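Local structure of fumarate lyase (Mesorhizobium sp., 3C8T) at residues A[25-30]-A[77-82]; A[108-113]-A[213-218]; A[183-188]-A[232-237]; A[226-231]-A[316-321]; A[239-244]-A[334-339]. The protein belongs to the fumarate lyase superfamily, whose members are mostly helical and commonly assemble from four chains. All coordinates share one frame; numbering follows the deposited sequence.

Contact 1: A[25-30]-A[77-82]; sequences SFISRC and GYPILP
Ile80 reaches Cys30 with the very end of its side chain. Its CB is still 6.0 Å from Cys30 SG. CG1 stands anti to the carbonyl carbon (chi1 -60°), and it packs on Met108 of helix 104-140. From there CD1 turns toward helix 23-43 and meets Cys30 SG at 3.5 Å. The sulfur therefore has a methyl group on one side. It also sits 3.6 Å above one face of the Phe26 ring, displaced toward the rim. The ring in turn offers an edge to Pro79, whose CG lies 4.3 Å from Phe26 CE2. The neighbouring ring atom of the proline, CB, meets Ile27. Ile27 CD1 comes to 4.1 Å from Pro79 CB, and the two side chains run obliquely to each other. Pro79 and Ile80 lie where the chain enters helix 80-91, so this turn is packed against the side of helix 23-43. Leu69 and Thr73 of helix 66-76 add to the packing around Ile27 and Pro79. Tyr8 of the second subunit meets the Phe26 ring edge-to-face and also touches Pro79. All five residues that touch are buried, and the pairs across the contact are apolar. The join probably rests on close packing and the hydrophobic effect, without a directional bond between the segments.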
# COMPACT_ATOMS: atom_id res chain seq x y z
N SER A 25 9.07 -1.85 29.54
CA SER A 25 7.69 -2.25 29.71
C SER A 25 7.42 -3.66 29.12
O SER A 25 6.80 -4.47 29.76
CB SER A 25 6.76 -1.17 29.14
OG SER A 25 5.44 -1.52 29.47
N PHE A 26 7.94 -3.95 27.93
CA PHE A 26 7.75 -5.28 27.31
C PHE A 26 8.27 -6.38 28.22
O PHE A 26 7.54 -7.29 28.59
CB PHE A 26 8.44 -5.35 25.93
CG PHE A 26 8.24 -6.67 25.21
CD1 PHE A 26 6.98 -7.05 24.76
CD2 PHE A 26 9.33 -7.51 24.96
CE1 PHE A 26 6.78 -8.26 24.08
CE2 PHE A 26 9.14 -8.73 24.28
CZ PHE A 26 7.86 -9.11 23.85
N ILE A 27 9.54 -6.27 28.58
CA ILE A 27 10.20 -7.15 29.54
C ILE A 27 9.41 -7.31 30.82
O ILE A 27 9.19 -8.44 31.25
CB ILE A 27 11.68 -6.70 29.86
CG1 ILE A 27 12.54 -6.82 28.59
CG2 ILE A 27 12.27 -7.49 31.08
CD1 ILE A 27 12.40 -8.17 27.82
N SER A 28 8.96 -6.23 31.44
CA SER A 28 8.16 -6.41 32.69
C SER A 28 6.84 -7.23 32.49
O SER A 28 6.45 -8.02 33.37
CB SER A 28 7.94 -5.09 33.42
OG SER A 28 6.94 -4.36 32.76
N ARG A 29 6.20 -7.08 31.32
CA ARG A 29 5.03 -7.93 30.97
C ARG A 29 5.44 -9.37 30.71
O ARG A 29 4.67 -10.28 30.99
CB ARG A 29 4.28 -7.42 29.72
CG ARG A 29 3.89 -5.92 29.65
CD ARG A 29 3.54 -5.25 30.97
NE ARG A 29 2.30 -5.71 31.59
CZ ARG A 29 1.15 -5.02 31.59
NH1 ARG A 29 0.07 -5.52 32.18
NH2 ARG A 29 1.08 -3.84 30.99
N CYS A 30 6.65 -9.57 30.17
CA CYS A 30 7.25 -10.90 29.99
C CYS A 30 7.46 -11.63 31.30
O CYS A 30 7.08 -12.81 31.43
CB CYS A 30 8.56 -10.83 29.20
SG CYS A 30 8.37 -10.55 27.36
N GLY A 77 18.64 -14.30 19.25
CA GLY A 77 17.52 -13.98 18.37
C GLY A 77 16.33 -13.38 19.09
O GLY A 77 15.59 -12.59 18.50
N TYR A 78 16.14 -13.75 20.37
CA TYR A 78 14.97 -13.32 21.17
C TYR A 78 15.32 -13.00 22.62
O TYR A 78 16.26 -13.55 23.14
CB TYR A 78 13.89 -14.40 21.12
CG TYR A 78 13.48 -14.78 19.72
CD1 TYR A 78 12.64 -13.97 18.98
CD2 TYR A 78 13.96 -15.94 19.12
CE1 TYR A 78 12.27 -14.28 17.71
CE2 TYR A 78 13.60 -16.28 17.81
CZ TYR A 78 12.73 -15.45 17.12
OH TYR A 78 12.33 -15.75 15.84
N PRO A 79 14.59 -12.06 23.28
CA PRO A 79 14.95 -11.77 24.66
C PRO A 79 14.45 -12.79 25.68
O PRO A 79 14.88 -12.72 26.83
CB PRO A 79 14.29 -10.41 24.93
CG PRO A 79 13.04 -10.44 24.08
CD PRO A 79 13.50 -11.16 22.81
N ILE A 80 13.54 -13.70 25.29
CA ILE A 80 12.87 -14.51 26.29
C ILE A 80 13.78 -15.46 27.09
O ILE A 80 13.70 -15.51 28.31
CB ILE A 80 11.65 -15.28 25.74
CG1 ILE A 80 10.59 -14.32 25.18
CG2 ILE A 80 11.07 -16.19 26.79
CD1 ILE A 80 10.38 -13.01 25.98
N LEU A 81 14.59 -16.25 26.41
CA LEU A 81 15.41 -17.21 27.14
C LEU A 81 16.51 -16.54 27.96
O LEU A 81 16.73 -16.98 29.07
CB LEU A 81 15.91 -18.38 26.24
CG LEU A 81 14.76 -19.28 25.73
CD1 LEU A 81 15.24 -20.33 24.72
CD2 LEU A 81 14.00 -19.98 26.84
N PRO A 82 17.16 -15.47 27.44
CA PRO A 82 18.04 -14.68 28.30
C PRO A 82 17.30 -14.07 29.50
O PRO A 82 17.81 -14.12 30.63
CB PRO A 82 18.54 -13.57 27.36
CG PRO A 82 18.40 -14.10 26.02
CD PRO A 82 17.19 -14.96 26.05

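Contact 2: A[108-113]-A[213-218]; sequences MDTATV and RELNLG
Val113 and Leu217 mark the closest backbone approach, with their CA atoms 8.7 Å apart. Segment 108-113 is regular helix within the long helix 104-140. Segment 213-218 is the end of helix 204-215 and the chain that leaves it. Asn216 has positive phi (64°) and closes the helix with a Schellman motif. The turn lets Leu215, in the last helical turn, and Leu217, just beyond it, both direct their side chains at helix 104-140. The contact is made by methyl groups. Thr110 CG2 lies 3.6 Å from Leu215 CD1, where the two side chains cross at a slant. The same CG2 is 4.3 Å from Leu217 CD1. One turn along, Val113 CG1 fits against both branches of Leu217, at 3.7 Å from CD2 and 4.0 Å from CD1. These two side chains lie alongside one another and point opposite ways. At Thr110 the first torsion (chi1 -62°) sorts the branches. CG2 takes the place anti to the backbone N and goes to the leucines, while OG1 stays beside that N. There OG1 is hydrogen-bonded to Asp106 O, one turn back, and to Glu189 N. The hydroxyl is thus satisfied by its own helix and Glu189, leaving the methyl for the leucines. Leu217 also rests on Leu114 and Arg117 of helix 104-140, and Arg117 NH2 holds Leu215 O. Thr33 of helix 23-43 and Val188 pack on Thr110, while Trp224 packs on Val113, so loops and a third helix close in around the join.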
# COMPACT_ATOMS: atom_id res chain seq x y z
N MET A 108 6.09 -13.80 24.27
CA MET A 108 6.10 -12.56 23.45
C MET A 108 4.71 -12.15 22.94
O MET A 108 4.39 -10.96 22.98
CB MET A 108 7.09 -12.69 22.29
CG MET A 108 8.55 -12.79 22.75
SD MET A 108 9.81 -12.87 21.41
CE MET A 108 9.74 -11.14 20.92
N ASP A 109 3.89 -13.12 22.51
CA ASP A 109 2.51 -12.86 22.12
C ASP A 109 1.67 -12.39 23.30
O ASP A 109 0.92 -11.40 23.21
CB ASP A 109 1.85 -14.15 21.59
CG ASP A 109 2.02 -14.34 20.07
OD1 ASP A 109 2.61 -13.50 19.39
OD2 ASP A 109 1.51 -15.36 19.55
N THR A 110 1.81 -13.09 24.40
CA THR A 110 1.04 -12.76 25.61
C THR A 110 1.44 -11.43 26.21
O THR A 110 0.56 -10.64 26.55
CB THR A 110 1.14 -13.87 26.68
OG1 THR A 110 0.58 -15.09 26.17
CG2 THR A 110 0.35 -13.44 27.94
N ALA A 111 2.73 -11.15 26.33
CA ALA A 111 3.19 -9.81 26.76
C ALA A 111 2.71 -8.70 25.83
O ALA A 111 2.37 -7.61 26.29
CB ALA A 111 4.71 -9.76 26.87
N THR A 112 2.73 -8.97 24.52
CA THR A 112 2.16 -8.05 23.51
C THR A 112 0.69 -7.80 23.78
O THR A 112 0.24 -6.65 23.75
CB THR A 112 2.40 -8.54 22.06
OG1 THR A 112 3.81 -8.63 21.85
CG2 THR A 112 1.79 -7.60 21.00
N VAL A 113 -0.07 -8.87 24.04
CA VAL A 113 -1.49 -8.71 24.35
C VAL A 113 -1.70 -7.83 25.61
O VAL A 113 -2.59 -6.99 25.65
CB VAL A 113 -2.23 -10.08 24.39
CG1 VAL A 113 -3.54 -10.01 25.13
CG2 VAL A 113 -2.45 -10.63 22.95
N ARG A 213 -6.83 -16.84 33.23
CA ARG A 213 -7.50 -16.38 34.42
C ARG A 213 -6.56 -15.54 35.24
O ARG A 213 -6.93 -14.46 35.66
CB ARG A 213 -8.06 -17.56 35.20
CG ARG A 213 -9.14 -17.19 36.19
CD ARG A 213 -9.99 -18.40 36.58
NE ARG A 213 -9.46 -19.22 37.69
CZ ARG A 213 -8.60 -18.82 38.63
NH1 ARG A 213 -8.12 -17.58 38.65
NH2 ARG A 213 -8.22 -19.68 39.57
N GLU A 214 -5.33 -16.00 35.44
CA GLU A 214 -4.33 -15.27 36.23
C GLU A 214 -4.05 -13.88 35.68
O GLU A 214 -3.76 -12.97 36.42
CB GLU A 214 -2.99 -16.02 36.24
CG GLU A 214 -2.72 -16.90 37.42
CD GLU A 214 -2.81 -16.15 38.75
OE1 GLU A 214 -3.68 -16.53 39.57
OE2 GLU A 214 -2.04 -15.17 38.98
N LEU A 215 -4.08 -13.74 34.36
CA LEU A 215 -3.73 -12.48 33.72
C LEU A 215 -4.96 -11.68 33.40
O LEU A 215 -4.87 -10.56 32.91
CB LEU A 215 -2.97 -12.75 32.42
CG LEU A 215 -1.59 -13.37 32.58
CD1 LEU A 215 -1.03 -13.76 31.22
CD2 LEU A 215 -0.68 -12.40 33.32
N ASN A 216 -6.13 -12.27 33.64
CA ASN A 216 -7.38 -11.64 33.28
C ASN A 216 -7.55 -11.45 31.76
O ASN A 216 -8.01 -10.41 31.33
CB ASN A 216 -7.52 -10.31 34.04
CG ASN A 216 -8.91 -9.71 33.93
OD1 ASN A 216 -9.90 -10.42 33.74
ND2 ASN A 216 -8.99 -8.38 34.02
N LEU A 217 -7.23 -12.48 30.97
CA LEU A 217 -7.40 -12.44 29.52
C LEU A 217 -8.43 -13.49 29.09
O LEU A 217 -8.73 -14.42 29.87
CB LEU A 217 -6.05 -12.70 28.82
CG LEU A 217 -5.00 -11.60 29.01
CD1 LEU A 217 -3.63 -12.07 28.59
CD2 LEU A 217 -5.40 -10.24 28.29
N GLY A 218 -8.97 -13.38 27.88
CA GLY A 218 -9.82 -14.50 27.39
C GLY A 218 -8.92 -15.72 27.09
O GLY A 218 -7.69 -15.63 27.16

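Contact 3: A[183-188]-A[232-237]; sequences PRVLVV and AETVQF
Arg184 grips Glu233 side-on with two nitrogens, one to each carboxylate oxygen. Arg184 NE donates to Glu233 OE1 at 2.9 Å and 166°. OE1 accepts with its syn lone pair and lies in the guanidinium plane. The second bond, from Arg184 NH2 to Glu233 OE2 at 3.0 Å, is more bent, at 144°. OE2 is approached on its syn side but out of the carboxylate plane. The two flat groups are nearly coplanar, although the side chains cross at about a right angle. Glu233 has its CG between the backbone N and the carbonyl carbon (chi1 79°), and its chain runs straight on to the arginine. The pair belongs to a larger charge network. Arg177 of the third subunit bonds Glu233 OE1, and Glu180 of the third subunit takes Arg184 NH1. Beside the salt bridge, Val185 packs over the hydroxyl of Thr234. Thr234 OG1 is 3.6 Å from Val185 CB, while its hydrogen bond goes to Ala230 O in its own helix. Pro183 and Arg184 lie where helix 160-185 is kinked, and Leu186 centres an inverse gamma turn just past its end. The contact joins the last turn of helix 160-185 to the first part of helix 229-255. Ile181 of helix 160-185 continues the packing on Glu233 and Thr234, and Leu240 of the third subunit lies against Glu233.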
# COMPACT_ATOMS: atom_id res chain seq x y z
N PRO A 183 -12.61 -8.17 22.92
CA PRO A 183 -12.56 -9.57 23.37
C PRO A 183 -11.90 -10.49 22.35
O PRO A 183 -11.58 -11.62 22.71
CB PRO A 183 -14.06 -9.98 23.49
CG PRO A 183 -14.85 -8.67 23.41
CD PRO A 183 -13.99 -7.74 22.60
N ARG A 184 -11.75 -10.07 21.09
CA ARG A 184 -11.09 -10.97 20.14
C ARG A 184 -9.56 -10.96 20.32
O ARG A 184 -8.91 -12.03 20.38
CB ARG A 184 -11.53 -10.78 18.67
CG ARG A 184 -12.90 -11.50 18.33
CD ARG A 184 -13.28 -11.32 16.86
NE ARG A 184 -13.30 -9.89 16.45
CZ ARG A 184 -14.39 -9.14 16.35
NH1 ARG A 184 -15.60 -9.63 16.64
NH2 ARG A 184 -14.29 -7.87 15.96
N VAL A 185 -9.00 -9.76 20.45
CA VAL A 185 -7.57 -9.61 20.52
C VAL A 185 -7.05 -9.90 21.93
O VAL A 185 -5.91 -10.34 22.07
CB VAL A 185 -7.07 -8.22 19.97
CG1 VAL A 185 -7.53 -7.07 20.85
CG2 VAL A 185 -5.53 -8.20 19.82
N LEU A 186 -7.87 -9.69 22.97
CA LEU A 186 -7.33 -9.83 24.35
C LEU A 186 -7.45 -11.26 24.90
O LEU A 186 -8.22 -11.53 25.84
CB LEU A 186 -7.89 -8.78 25.30
CG LEU A 186 -7.64 -7.32 24.88
CD1 LEU A 186 -8.41 -6.35 25.80
CD2 LEU A 186 -6.14 -6.95 24.86
N VAL A 187 -6.64 -12.15 24.33
CA VAL A 187 -6.63 -13.55 24.70
C VAL A 187 -5.20 -13.93 24.92
O VAL A 187 -4.29 -13.35 24.33
CB VAL A 187 -7.28 -14.51 23.62
CG1 VAL A 187 -8.78 -14.32 23.54
CG2 VAL A 187 -6.66 -14.36 22.25
N VAL A 188 -5.00 -14.91 25.80
CA VAL A 188 -3.67 -15.43 26.15
C VAL A 188 -3.08 -16.16 24.96
O VAL A 188 -3.82 -16.72 24.12
CB VAL A 188 -3.80 -16.38 27.42
CG1 VAL A 188 -4.22 -17.85 27.05
CG2 VAL A 188 -2.55 -16.37 28.20
N ALA A 232 -4.16 -8.20 13.41
CA ALA A 232 -4.39 -7.42 12.19
C ALA A 232 -5.62 -6.50 12.25
O ALA A 232 -5.52 -5.33 11.86
CB ALA A 232 -4.46 -8.34 10.97
N GLU A 233 -6.75 -6.99 12.80
CA GLU A 233 -7.97 -6.19 12.85
C GLU A 233 -7.81 -5.01 13.77
O GLU A 233 -8.40 -3.95 13.55
CB GLU A 233 -9.24 -6.99 13.19
CG GLU A 233 -9.41 -7.29 14.62
CD GLU A 233 -10.72 -8.03 14.89
OE1 GLU A 233 -10.69 -9.08 15.62
OE2 GLU A 233 -11.76 -7.56 14.36
N THR A 234 -6.96 -5.16 14.78
CA THR A 234 -6.71 -4.06 15.71
C THR A 234 -6.01 -2.91 15.02
O THR A 234 -6.37 -1.74 15.19
CB THR A 234 -5.91 -4.53 16.93
OG1 THR A 234 -6.66 -5.55 17.56
CG2 THR A 234 -5.69 -3.39 17.93
N VAL A 235 -4.99 -3.22 14.22
CA VAL A 235 -4.29 -2.14 13.50
C VAL A 235 -5.14 -1.56 12.34
O VAL A 235 -5.06 -0.36 12.04
CB VAL A 235 -2.96 -2.64 13.00
CG1 VAL A 235 -2.17 -1.54 12.24
CG2 VAL A 235 -2.15 -3.21 14.20
N GLN A 236 -5.91 -2.41 11.68
CA GLN A 236 -6.87 -1.96 10.69
C GLN A 236 -7.82 -0.94 11.30
O GLN A 236 -8.09 0.07 10.66
CB GLN A 236 -7.67 -3.11 10.09
CG GLN A 236 -6.92 -4.02 9.12
CD GLN A 236 -7.90 -4.81 8.21
OE1 GLN A 236 -7.84 -4.70 6.98
NE2 GLN A 236 -8.82 -5.56 8.83
N PHE A 237 -8.28 -1.21 12.53
CA PHE A 237 -9.13 -0.33 13.27
C PHE A 237 -8.41 1.01 13.54
O PHE A 237 -8.99 2.07 13.36
CB PHE A 237 -9.62 -0.98 14.59
CG PHE A 237 -10.23 0.05 15.59
CD1 PHE A 237 -11.51 0.56 15.38
CD2 PHE A 237 -9.48 0.55 16.64
CE1 PHE A 237 -12.06 1.52 16.25
CE2 PHE A 237 -10.01 1.50 17.52
CZ PHE A 237 -11.31 1.99 17.32

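Contact 4: A[226-231]-A[316-321]; sequences SARDAV and GPWHLE
Arg228 NH2 donates to Glu321 OE1 at 2.7 Å and 170°, almost straight. Arg228 NE makes the second bond, to Glu321 OE2, also at 2.7 Å. The grip is side-on, and both oxygens lie close to the guanidinium plane. Each is met on its syn side but out of the carboxylate plane, in keeping with the 32° between the two planes. Bends at chi2 and chi3 turn the guanidinium back so that NE and NH2 face the carboxylate. Arg228 CG also lies 3.3 Å from Glu321 OE2. Val231 CG1 reaches Glu321 OE1 at 4.2 Å, and Trp318 CD1 comes near Arg228 NH2 at an oblique angle. The remaining nitrogen, NH1, forms a salt bridge with Asp109 and a hydrogen bond with Trp224 O. This buried arginine thus spends its donors on several parts of the chain. It occupies the N-cap position of helix 229-255 and ties that helix start to helix 315-344. Trp318 extends the join to Gln105 and Met108 of helix 104-140. On helix 284-306, Met303 packs on both Val231 and Glu321.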
# COMPACT_ATOMS: atom_id res chain seq x y z
N SER A 226 0.11 -18.63 14.42
CA SER A 226 0.04 -18.37 12.97
C SER A 226 -1.33 -17.94 12.44
O SER A 226 -1.51 -17.84 11.23
CB SER A 226 0.54 -19.60 12.21
OG SER A 226 -0.39 -20.64 12.34
N ALA A 227 -2.27 -17.66 13.34
CA ALA A 227 -3.61 -17.11 13.02
C ALA A 227 -3.71 -15.69 13.60
O ALA A 227 -4.15 -15.48 14.75
CB ALA A 227 -4.74 -18.04 13.60
N ARG A 228 -3.32 -14.70 12.79
CA ARG A 228 -2.99 -13.34 13.30
C ARG A 228 -4.11 -12.31 13.07
O ARG A 228 -3.84 -11.10 13.13
CB ARG A 228 -1.68 -12.84 12.62
CG ARG A 228 -0.48 -13.85 12.70
CD ARG A 228 -0.20 -14.32 14.15
NE ARG A 228 0.44 -13.29 14.98
CZ ARG A 228 0.81 -13.47 16.25
NH1 ARG A 228 0.56 -14.63 16.87
NH2 ARG A 228 1.46 -12.47 16.89
N ASP A 229 -5.32 -12.78 12.78
CA ASP A 229 -6.41 -11.91 12.38
C ASP A 229 -6.89 -10.95 13.46
O ASP A 229 -7.33 -9.84 13.16
CB ASP A 229 -7.59 -12.73 11.83
CG ASP A 229 -8.02 -13.86 12.80
OD1 ASP A 229 -7.28 -14.85 12.97
OD2 ASP A 229 -9.11 -13.75 13.39
N ALA A 230 -6.83 -11.36 14.72
CA ALA A 230 -7.29 -10.47 15.78
C ALA A 230 -6.31 -9.35 16.00
O ALA A 230 -6.71 -8.22 16.35
CB ALA A 230 -7.55 -11.22 17.05
N VAL A 231 -5.02 -9.62 15.77
CA VAL A 231 -4.03 -8.54 15.83
C VAL A 231 -4.10 -7.62 14.60
O VAL A 231 -4.05 -6.39 14.73
CB VAL A 231 -2.57 -9.08 15.99
CG1 VAL A 231 -1.56 -7.88 16.06
CG2 VAL A 231 -2.46 -10.04 17.23
N GLY A 316 9.69 -14.30 9.25
CA GLY A 316 9.49 -13.15 8.35
C GLY A 316 8.18 -12.42 8.62
O GLY A 316 8.19 -11.26 9.05
N PRO A 317 7.02 -13.10 8.38
CA PRO A 317 5.74 -12.46 8.65
C PRO A 317 5.64 -11.93 10.09
O PRO A 317 5.06 -10.86 10.31
CB PRO A 317 4.73 -13.61 8.46
CG PRO A 317 5.38 -14.50 7.45
CD PRO A 317 6.85 -14.47 7.85
N TRP A 318 6.16 -12.69 11.05
CA TRP A 318 6.00 -12.33 12.46
C TRP A 318 6.78 -11.04 12.77
O TRP A 318 6.30 -10.15 13.47
CB TRP A 318 6.41 -13.51 13.36
CG TRP A 318 6.37 -13.24 14.84
CD1 TRP A 318 5.48 -12.40 15.53
CD2 TRP A 318 7.19 -13.85 15.84
NE1 TRP A 318 5.74 -12.45 16.88
CE2 TRP A 318 6.77 -13.33 17.11
CE3 TRP A 318 8.21 -14.81 15.81
CZ2 TRP A 318 7.37 -13.71 18.31
CZ3 TRP A 318 8.82 -15.19 17.02
CH2 TRP A 318 8.40 -14.64 18.25
N HIS A 319 7.96 -10.92 12.18
CA HIS A 319 8.80 -9.74 12.32
C HIS A 319 8.06 -8.46 11.91
O HIS A 319 8.29 -7.40 12.47
CB HIS A 319 10.05 -9.91 11.46
CG HIS A 319 11.17 -9.00 11.87
ND1 HIS A 319 12.33 -9.47 12.44
CD2 HIS A 319 11.28 -7.65 11.85
CE1 HIS A 319 13.12 -8.45 12.72
NE2 HIS A 319 12.50 -7.33 12.38
N LEU A 320 7.16 -8.58 10.93
CA LEU A 320 6.37 -7.46 10.47
C LEU A 320 5.45 -6.83 11.50
O LEU A 320 5.28 -5.62 11.49
CB LEU A 320 5.58 -7.81 9.20
CG LEU A 320 6.27 -7.83 7.83
CD1 LEU A 320 5.17 -8.15 6.79
CD2 LEU A 320 6.92 -6.40 7.57
N GLU A 321 4.86 -7.65 12.39
CA GLU A 321 4.09 -7.15 13.55
C GLU A 321 4.87 -6.26 14.50
O GLU A 321 4.27 -5.41 15.16
CB GLU A 321 3.50 -8.32 14.37
CG GLU A 321 2.92 -9.40 13.46
CD GLU A 321 1.94 -10.35 14.17
OE1 GLU A 321 1.79 -10.26 15.40
OE2 GLU A 321 1.31 -11.18 13.47

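Contact 5: A[239-244]-A[334-339]; sequences ALVSGS and GILYQA
Val241 and Ser242 of helix 229-255 pack against Ile335 and Leu336 of helix 315-344. This is helix-on-helix packing inside the long helical bundle that forms the body of fumarate lyase proteins. The contact lies about 5 Å, centre to centre, from the middle of the chain. Val241 CG1 meets Leu336 CD2 at 3.8 Å, and these two side chains cross at about a right angle. The backbones come closest at Ser242 and Ile335, where the CA atoms are 7.5 Å apart. Here the end of the isoleucine lies against the small serine. A second shell surrounds these groups. Leu245, further along helix 229-255, touches both Ile335 and Leu336. Ile123 and Val130 of helix 104-140 touch Leu336. His174 of helix 160-185 touches Val241, and Val296 of helix 284-306 touches Ser242. Five long helices therefore meet around this join. The serine hydroxyl is hydrogen-bonded to Leu238 O in its own helix, so its polar end is satisfied there. With CG1 of Ile335 between the backbone N and the carbonyl carbon (chi1 69°), its CD1 ends 3.7 Å from Ser242 OG and 3.9 Å from Ser242 CB.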
# COMPACT_ATOMS: atom_id res chain seq x y z
N ALA A 239 -6.12 2.33 11.72
CA ALA A 239 -6.13 2.96 10.40
C ALA A 239 -7.48 3.58 10.03
O ALA A 239 -7.51 4.61 9.36
CB ALA A 239 -5.68 1.97 9.33
N LEU A 240 -8.58 2.98 10.48
CA LEU A 240 -9.92 3.52 10.16
C LEU A 240 -10.19 4.81 10.94
O LEU A 240 -10.68 5.79 10.37
CB LEU A 240 -10.99 2.46 10.49
CG LEU A 240 -12.39 2.60 9.88
CD1 LEU A 240 -12.37 2.11 8.41
CD2 LEU A 240 -13.38 1.74 10.68
N VAL A 241 -9.88 4.80 12.24
CA VAL A 241 -9.95 6.01 13.06
C VAL A 241 -9.09 7.14 12.46
O VAL A 241 -9.54 8.29 12.40
CB VAL A 241 -9.51 5.73 14.50
CG1 VAL A 241 -9.50 7.00 15.35
CG2 VAL A 241 -10.39 4.67 15.12
N SER A 242 -7.87 6.81 12.02
CA SER A 242 -6.93 7.77 11.44
C SER A 242 -7.53 8.39 10.18
O SER A 242 -7.39 9.59 9.95
CB SER A 242 -5.60 7.08 11.11
OG SER A 242 -5.05 6.53 12.33
N GLY A 243 -8.19 7.57 9.39
CA GLY A 243 -8.90 8.08 8.22
C GLY A 243 -9.93 9.11 8.55
O GLY A 243 -10.04 10.09 7.83
N SER A 244 -10.70 8.88 9.62
CA SER A 244 -11.71 9.85 10.06
C SER A 244 -11.07 11.12 10.58
O SER A 244 -11.59 12.19 10.36
CB SER A 244 -12.66 9.27 11.12
OG SER A 244 -13.37 8.13 10.61
N GLY A 334 -0.89 9.56 18.85
CA GLY A 334 -0.40 10.93 18.73
C GLY A 334 -1.29 11.82 17.90
O GLY A 334 -1.52 12.97 18.25
N ILE A 335 -1.79 11.30 16.78
CA ILE A 335 -2.75 12.09 15.96
C ILE A 335 -4.13 12.26 16.62
O ILE A 335 -4.77 13.33 16.49
CB ILE A 335 -2.82 11.63 14.44
CG1 ILE A 335 -3.47 10.26 14.27
CG2 ILE A 335 -1.43 11.63 13.81
CD1 ILE A 335 -3.48 9.82 12.84
N LEU A 336 -4.60 11.24 17.36
CA LEU A 336 -5.77 11.47 18.26
C LEU A 336 -5.51 12.55 19.27
O LEU A 336 -6.39 13.37 19.53
CB LEU A 336 -6.26 10.23 18.99
CG LEU A 336 -7.06 9.24 18.16
CD1 LEU A 336 -6.82 7.88 18.78
CD2 LEU A 336 -8.57 9.61 18.02
N TYR A 337 -4.31 12.59 19.83
CA TYR A 337 -4.00 13.66 20.78
C TYR A 337 -3.97 15.05 20.10
O TYR A 337 -4.45 16.05 20.65
CB TYR A 337 -2.71 13.42 21.62
CG TYR A 337 -2.41 14.69 22.38
CD1 TYR A 337 -1.43 15.58 21.92
CD2 TYR A 337 -3.22 15.07 23.48
CE1 TYR A 337 -1.22 16.81 22.56
CE2 TYR A 337 -3.01 16.29 24.13
CZ TYR A 337 -2.02 17.15 23.67
OH TYR A 337 -1.82 18.36 24.28
N GLN A 338 -3.39 15.10 18.90
CA GLN A 338 -3.39 16.35 18.11
C GLN A 338 -4.82 16.82 17.82
O GLN A 338 -5.10 18.00 17.95
CB GLN A 338 -2.62 16.19 16.80
CG GLN A 338 -1.12 16.09 16.98
CD GLN A 338 -0.55 17.27 17.77
OE1 GLN A 338 -0.90 18.41 17.52
NE2 GLN A 338 0.29 16.98 18.74
N ALA A 339 -5.71 15.88 17.50
CA ALA A 339 -7.15 16.20 17.28
C ALA A 339 -7.87 16.66 18.54
O ALA A 339 -8.63 17.63 18.47
CB ALA A 339 -7.87 15.05 16.65

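How the contacts relate
Contacts 1 to 4 form a connected group, with contact 5 further along the bundle. Contacts 1 and 2 touch where Arg29 CB packs 3.7 Å from Ala111 CB. Contact 1 meets contact 4 through Tyr78 CE1 and Trp318 CZ3, 3.6 Å apart. Contacts 2 and 4 also pack together, with Met108 SD 3.9 Å from Trp318 CH2. Contacts 2 and 3 share backbone pairing, with Gly218 N 2.9 Å from Leu186 O. Helix 229-255 carries one segment each of contacts 3, 4 and 5. Contact 5 has its centre 18 Å from that of contact 3 and 30 Å from that of contact 1. Contacts 3, 4 and 5 all touch the third subunit.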